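Local coordinates for protein phenazine-1-carboxylate N-methyltransferase (Pseudomonas aeruginosa, PDB 2IP2) that transfers a methyl group from S-adenosyl-L-methionine to phenazine-1-carboxylate, giving 5-methylphenazine-1-carboxylate on the route to the virulence pigment pyocyanin, at residues 116-122 / 292-296; 169-174 / 233-239. All blocks are in the same frame, centred on the assembly; numbering follows the deposited sequence.

Interaction 1 of 2, residues 116-122 / 292-296; sequences ALLSGTP and FMACA
Two helix C-termini meet here, and F292 of helix 282-295 reaches into the turn that ends helix 113-119. Its ring is met at the edge, near its plane, by two backbone carbonyls. A116 O lies 3.3 Å from F292 CZ, and G120 O lies 3.5 Å from F292 CE1. The ring edge carries a slight positive charge, so these contacts are probably mildly attractive. A116 O also accepts the helix-ending bond from G120 N. CG of F292 is anti to the backbone N (chi1 166°), which carries the ring away from its own helix and into the turn. L117 CD2 approaches the ring obliquely, 3.8 Å from F292 CE2.

The M293 chain bends at chi2, with SD 3.7 Å from A116 CB, and again at chi3, which turns CE toward L117 CD1. Both segments lie in the methyltransferase domain, where each helix end breaks with a residue of positive phi, G120 in one and A296 in the other. An ST turn spans G120: T121 N donates to S119 OG at 3.1 Å. P122 follows as the N-cap residue of helix 123-128. Its ring lies against the last turn of helix 282-295. P122 CB rests 3.4 Å from F292 O, and P122 CG rests 3.6 Å from A296 CB. F292 O is at the same time bonded to A296 N within the closing turn. A backbone bond between M293 and F124 adds to the join. The second subunit borders the contact: S53 and R57 of that subunit bind the carbonyl of L117, and its R60 packs on F292.

Interaction 2 of 2, residues 169-174 / 233-239; sequences RSFVDV and NGDIYLL
Strands 170-174 and 236-239 run parallel, with axes 4.7 Å apart at closest approach and 20° between their directions. F171, V172 and D173 pair with I236, Y237 and L238. I236 N donates to S170 O, V172 N to I236 O at 2.8 Å, L238 N to V172 O, and V174 N to L238 O.

At the start of the pair, D235 and S170 bind each other's backbone. S170 N donates to D235 OD2 at 3.0 Å, on the anti side of the carboxylate and 20° out of its plane. In return D235 N donates to S170 OG at 3.3 Å. The hydroxyl can reach it because chi1 of S170 (66°) places OG between the backbone N and the carbonyl carbon.

V172 and Y237 lie side by side on one face of the sheet. V172 CB sits over the face of the Y237 ring, 4.2 Å from its centroid, in a CH-pi contact. The phenol oxygen reaches back to the loop before its strand: Y237 OH accepts from G234 N and is also hydrogen-bonded to P231 O. Farther along this face V174 packs against L239 CD1. On the other face, L238 CD1 touches F171 CD1 at 3.6 Å, approaching the ring obliquely.

These are central strands of the Rossmann-like methyltransferase sheet, with 193-198 beside 170-174 and 267-272 beside 236-240. Helix 180-188 covers the F171 and L238 face, where D173 OD2 is bonded to T182 OG1. Helix 248-261 covers the opposite face, packing on V174, Y237 and L239.

From the N terminus, the chain first passes through the dimerisation region and then reaches 116-122, which opens interaction 1. After four more helices comes strand 170-174, which opens interaction 2. That contact closes its loop at 233-239, after two further strands and their helices. The chain then adds helix 248-261, strand 267-272 and helix 282-295, whose C-terminal end, 292-296, returns to 116-122 and closes interaction 1. The smaller loop therefore lies wholly within the larger one, and the two do not cross. The centres of interactions 1 and 2 are about 34 Å apart. Interaction 2 ties together the middle of the cofactor-binding sheet. Interaction 1 joins two helices beside the second subunit, away from that sheet.

Interaction 1 of 2, residues 116-122 / 292-296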
loop_
_atom_site.group_PDB
_atom_site.type_symbol
_atom_site.label_atom_id
_atom_site.label_comp_id
_atom_site.label_asym_id
_atom_site.label_seq_id
_atom_site.Cartn_x
_atom_site.Cartn_y
_atom_site.Cartn_z
ATOM N N ALA A 116 -4.338 10.744 -14.499
ATOM C CA ALA A 116 -5.188 11.610 -13.672
ATOM C C ALA A 116 -4.413 12.854 -13.244
ATOM O O ALA A 116 -4.881 13.976 -13.449
ATOM C CB ALA A 116 -5.734 10.824 -12.449
ATOM N N LEU A 117 -3.226 12.682 -12.660
ATOM C CA LEU A 117 -2.500 13.842 -12.149
ATOM C C LEU A 117 -1.952 14.735 -13.280
ATOM O O LEU A 117 -1.736 15.943 -13.066
ATOM C CB LEU A 117 -1.304 13.408 -11.239
ATOM C CG LEU A 117 -1.857 12.894 -9.869
ATOM C CD1 LEU A 117 -1.002 11.824 -9.149
ATOM C CD2 LEU A 117 -2.270 14.108 -8.943
ATOM N N LEU A 118 -1.690 14.139 -14.430
ATOM C CA LEU A 118 -1.284 14.919 -15.626
ATOM C C LEU A 118 -2.486 15.712 -16.178
ATOM O O LEU A 118 -2.457 16.952 -16.255
ATOM C CB LEU A 118 -0.765 13.957 -16.691
ATOM C CG LEU A 118 0.631 13.297 -16.541
ATOM C CD1 LEU A 118 1.106 12.533 -17.770
ATOM C CD2 LEU A 118 1.709 14.308 -16.160
ATOM N N SER A 119 -3.559 15.007 -16.513
ATOM C CA SER A 119 -4.703 15.615 -17.235
ATOM C C SER A 119 -5.596 16.501 -16.325
ATOM O O SER A 119 -6.298 17.431 -16.771
ATOM C CB SER A 119 -5.541 14.509 -17.893
ATOM O OG SER A 119 -6.262 13.784 -16.890
ATOM N N GLY A 120 -5.632 16.168 -15.044
ATOM C CA GLY A 120 -6.605 16.785 -14.157
ATOM C C GLY A 120 -7.960 16.102 -14.052
ATOM O O GLY A 120 -8.784 16.530 -13.248
ATOM N N THR A 121 -8.188 15.036 -14.827
ATOM C CA THR A 121 -9.421 14.267 -14.734
ATOM C C THR A 121 -9.192 13.270 -13.598
ATOM O O THR A 121 -8.217 12.562 -13.608
ATOM C CB THR A 121 -9.695 13.507 -16.044
ATOM O OG1 THR A 121 -9.699 14.442 -17.128
ATOM C CG2 THR A 121 -11.056 12.740 -15.996
ATOM N N PRO A 122 -10.076 13.237 -12.604
ATOM C CA PRO A 122 -9.917 12.325 -11.447
ATOM C C PRO A 122 -9.780 10.882 -11.950
ATOM O O PRO A 122 -10.395 10.522 -12.939
ATOM C CB PRO A 122 -11.218 12.530 -10.679
ATOM C CG PRO A 122 -11.511 14.018 -11.001
ATOM C CD PRO A 122 -11.272 14.078 -12.472
ATOM N N PHE A 292 -8.655 14.408 -4.680
ATOM C CA PHE A 292 -8.505 14.669 -6.075
ATOM C C PHE A 292 -8.809 13.401 -6.907
ATOM O O PHE A 292 -9.578 13.444 -7.883
ATOM C CB PHE A 292 -7.080 15.184 -6.439
ATOM C CG PHE A 292 -6.838 15.120 -7.921
ATOM C CD1 PHE A 292 -7.453 16.062 -8.771
ATOM C CD2 PHE A 292 -6.117 14.025 -8.489
ATOM C CE1 PHE A 292 -7.320 15.934 -10.169
ATOM C CE2 PHE A 292 -5.954 13.896 -9.855
ATOM C CZ PHE A 292 -6.567 14.860 -10.721
ATOM N N MET A 293 -8.196 12.279 -6.500
ATOM C CA MET A 293 -8.261 11.036 -7.319
ATOM C C MET A 293 -9.718 10.580 -7.411
ATOM O O MET A 293 -10.138 10.061 -8.450
ATOM C CB MET A 293 -7.383 9.935 -6.732
ATOM C CG MET A 293 -7.076 8.712 -7.700
ATOM S SD MET A 293 -6.176 9.363 -9.118
ATOM C CE MET A 293 -4.665 10.072 -8.416
ATOM N N ALA A 294 -10.499 10.844 -6.354
ATOM C CA ALA A 294 -11.890 10.378 -6.321
ATOM C C ALA A 294 -12.846 11.335 -7.059
ATOM O O ALA A 294 -13.658 10.912 -7.837
ATOM C CB ALA A 294 -12.355 10.198 -4.927
ATOM N N CYS A 295 -12.708 12.635 -6.826
ATOM C CA CYS A 295 -13.732 13.550 -7.319
ATOM C C CYS A 295 -13.253 14.986 -7.521
ATOM O O CYS A 295 -14.099 15.929 -7.498
ATOM C CB CYS A 295 -14.870 13.575 -6.313
ATOM S SG CYS A 295 -14.418 14.252 -4.710
ATOM N N ALA A 296 -11.950 15.174 -7.698
ATOM C CA ALA A 296 -11.352 16.515 -7.944
ATOM C C ALA A 296 -11.656 17.484 -6.807
ATOM O O ALA A 296 -11.715 18.700 -7.018
ATOM C CB ALA A 296 -11.860 17.135 -9.327
#

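Interaction 2 of 2, residues 169-174 / 233-239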
loop_
_atom_site.group_PDB
_atom_site.type_symbol
_atom_site.label_atom_id
_atom_site.label_comp_id
_atom_site.label_asym_id
_atom_site.label_seq_id
_atom_site.Cartn_x
_atom_site.Cartn_y
_atom_site.Cartn_z
ATOM N N ARG A 169 -29.493 22.006 24.626
ATOM C CA ARG A 169 -29.265 22.919 23.510
ATOM C C ARG A 169 -29.894 22.492 22.178
ATOM O O ARG A 169 -30.324 21.357 22.010
ATOM C CB ARG A 169 -27.774 23.281 23.372
ATOM C CG ARG A 169 -27.201 24.042 24.601
ATOM C CD ARG A 169 -25.676 23.941 24.644
ATOM N NE ARG A 169 -25.063 24.457 25.880
ATOM C CZ ARG A 169 -25.039 23.818 27.060
ATOM N NH1 ARG A 169 -25.603 22.620 27.220
ATOM N NH2 ARG A 169 -24.458 24.390 28.104
ATOM N N SER A 170 -29.964 23.430 21.246
ATOM C CA SER A 170 -30.506 23.145 19.918
ATOM C C SER A 170 -29.356 23.201 18.875
ATOM O O SER A 170 -28.465 24.039 18.954
ATOM C CB SER A 170 -31.628 24.152 19.566
ATOM O OG SER A 170 -31.160 25.490 19.426
ATOM N N PHE A 171 -29.387 22.331 17.885
ATOM C CA PHE A 171 -28.397 22.477 16.843
ATOM C C PHE A 171 -29.028 22.482 15.462
ATOM O O PHE A 171 -30.187 22.073 15.318
ATOM C CB PHE A 171 -27.344 21.374 16.968
ATOM C CG PHE A 171 -27.888 19.994 16.764
ATOM C CD1 PHE A 171 -27.966 19.450 15.469
ATOM C CD2 PHE A 171 -28.364 19.242 17.851
ATOM C CE1 PHE A 171 -28.453 18.200 15.243
ATOM C CE2 PHE A 171 -28.849 17.946 17.653
ATOM C CZ PHE A 171 -28.904 17.417 16.346
ATOM N N VAL A 172 -28.259 22.933 14.458
ATOM C CA VAL A 172 -28.693 22.915 13.037
ATOM C C VAL A 172 -27.580 22.256 12.243
ATOM O O VAL A 172 -26.440 22.739 12.244
ATOM C CB VAL A 172 -29.030 24.357 12.485
ATOM C CG1 VAL A 172 -29.404 24.355 10.985
ATOM C CG2 VAL A 172 -30.140 25.023 13.294
ATOM N N ASP A 173 -27.903 21.135 11.612
ATOM C CA ASP A 173 -26.968 20.360 10.821
ATOM C C ASP A 173 -27.102 20.873 9.380
ATOM O O ASP A 173 -28.013 20.470 8.666
ATOM C CB ASP A 173 -27.303 18.849 10.962
ATOM C CG ASP A 173 -26.263 17.919 10.310
ATOM O OD1 ASP A 173 -25.401 18.436 9.575
ATOM O OD2 ASP A 173 -26.347 16.647 10.497
ATOM N N VAL A 174 -26.224 21.803 8.970
ATOM C CA VAL A 174 -26.356 22.378 7.639
ATOM C C VAL A 174 -25.645 21.468 6.579
ATOM O O VAL A 174 -24.453 21.169 6.681
ATOM C CB VAL A 174 -26.037 23.964 7.599
ATOM C CG1 VAL A 174 -25.929 24.605 8.994
ATOM C CG2 VAL A 174 -24.868 24.304 6.792
ATOM N N ASN A 233 -32.137 30.608 15.376
ATOM C CA ASN A 233 -32.065 30.496 16.845
ATOM C C ASN A 233 -31.330 29.255 17.366
ATOM O O ASN A 233 -31.542 28.849 18.501
ATOM C CB ASN A 233 -33.514 30.569 17.484
ATOM C CG ASN A 233 -33.481 31.126 18.915
ATOM O OD1 ASN A 233 -32.660 32.020 19.209
ATOM N ND2 ASN A 233 -34.344 30.595 19.818
ATOM N N GLY A 234 -30.468 28.656 16.536
ATOM C CA GLY A 234 -29.710 27.479 16.933
ATOM C C GLY A 234 -28.620 27.920 17.883
ATOM O O GLY A 234 -28.055 28.982 17.705
ATOM N N ASP A 235 -28.338 27.106 18.888
ATOM C CA ASP A 235 -27.148 27.274 19.741
ATOM C C ASP A 235 -25.866 26.809 19.037
ATOM O O ASP A 235 -24.797 27.427 19.191
ATOM C CB ASP A 235 -27.314 26.532 21.074
ATOM C CG ASP A 235 -28.535 27.034 21.865
ATOM O OD1 ASP A 235 -28.657 28.278 22.028
ATOM O OD2 ASP A 235 -29.339 26.187 22.276
ATOM N N ILE A 236 -25.982 25.713 18.281
ATOM C CA ILE A 236 -24.796 25.141 17.611
ATOM C C ILE A 236 -25.135 24.899 16.115
ATOM O O ILE A 236 -26.113 24.185 15.810
ATOM C CB ILE A 236 -24.362 23.822 18.292
ATOM C CG1 ILE A 236 -23.956 24.074 19.746
ATOM C CG2 ILE A 236 -23.184 23.198 17.504
ATOM C CD1 ILE A 236 -23.962 22.846 20.641
ATOM N N TYR A 237 -24.344 25.490 15.218
ATOM C CA TYR A 237 -24.480 25.324 13.742
ATOM C C TYR A 237 -23.304 24.471 13.271
ATOM O O TYR A 237 -22.165 24.916 13.294
ATOM C CB TYR A 237 -24.457 26.674 13.019
ATOM C CG TYR A 237 -25.815 27.346 13.205
ATOM C CD1 TYR A 237 -26.189 27.870 14.455
ATOM C CD2 TYR A 237 -26.722 27.415 12.138
ATOM C CE1 TYR A 237 -27.473 28.444 14.613
ATOM C CE2 TYR A 237 -27.984 27.995 12.296
ATOM C CZ TYR A 237 -28.344 28.500 13.539
ATOM O OH TYR A 237 -29.623 29.042 13.701
ATOM N N LEU A 238 -23.627 23.260 12.832
ATOM C CA LEU A 238 -22.617 22.253 12.426
ATOM C C LEU A 238 -22.484 22.353 10.931
ATOM O O LEU A 238 -23.490 22.239 10.208
ATOM C CB LEU A 238 -23.176 20.890 12.793
ATOM C CG LEU A 238 -23.485 20.693 14.269
ATOM C CD1 LEU A 238 -24.520 19.566 14.397
ATOM C CD2 LEU A 238 -22.230 20.554 15.124
ATOM N N LEU A 239 -21.245 22.568 10.463
ATOM C CA LEU A 239 -20.874 22.683 9.065
ATOM C C LEU A 239 -19.890 21.533 8.783
ATOM O O LEU A 239 -18.693 21.710 8.930
ATOM C CB LEU A 239 -20.171 24.060 8.804
ATOM C CG LEU A 239 -21.089 25.243 8.446
ATOM C CD1 LEU A 239 -22.269 25.376 9.421
ATOM C CD2 LEU A 239 -20.298 26.585 8.337
#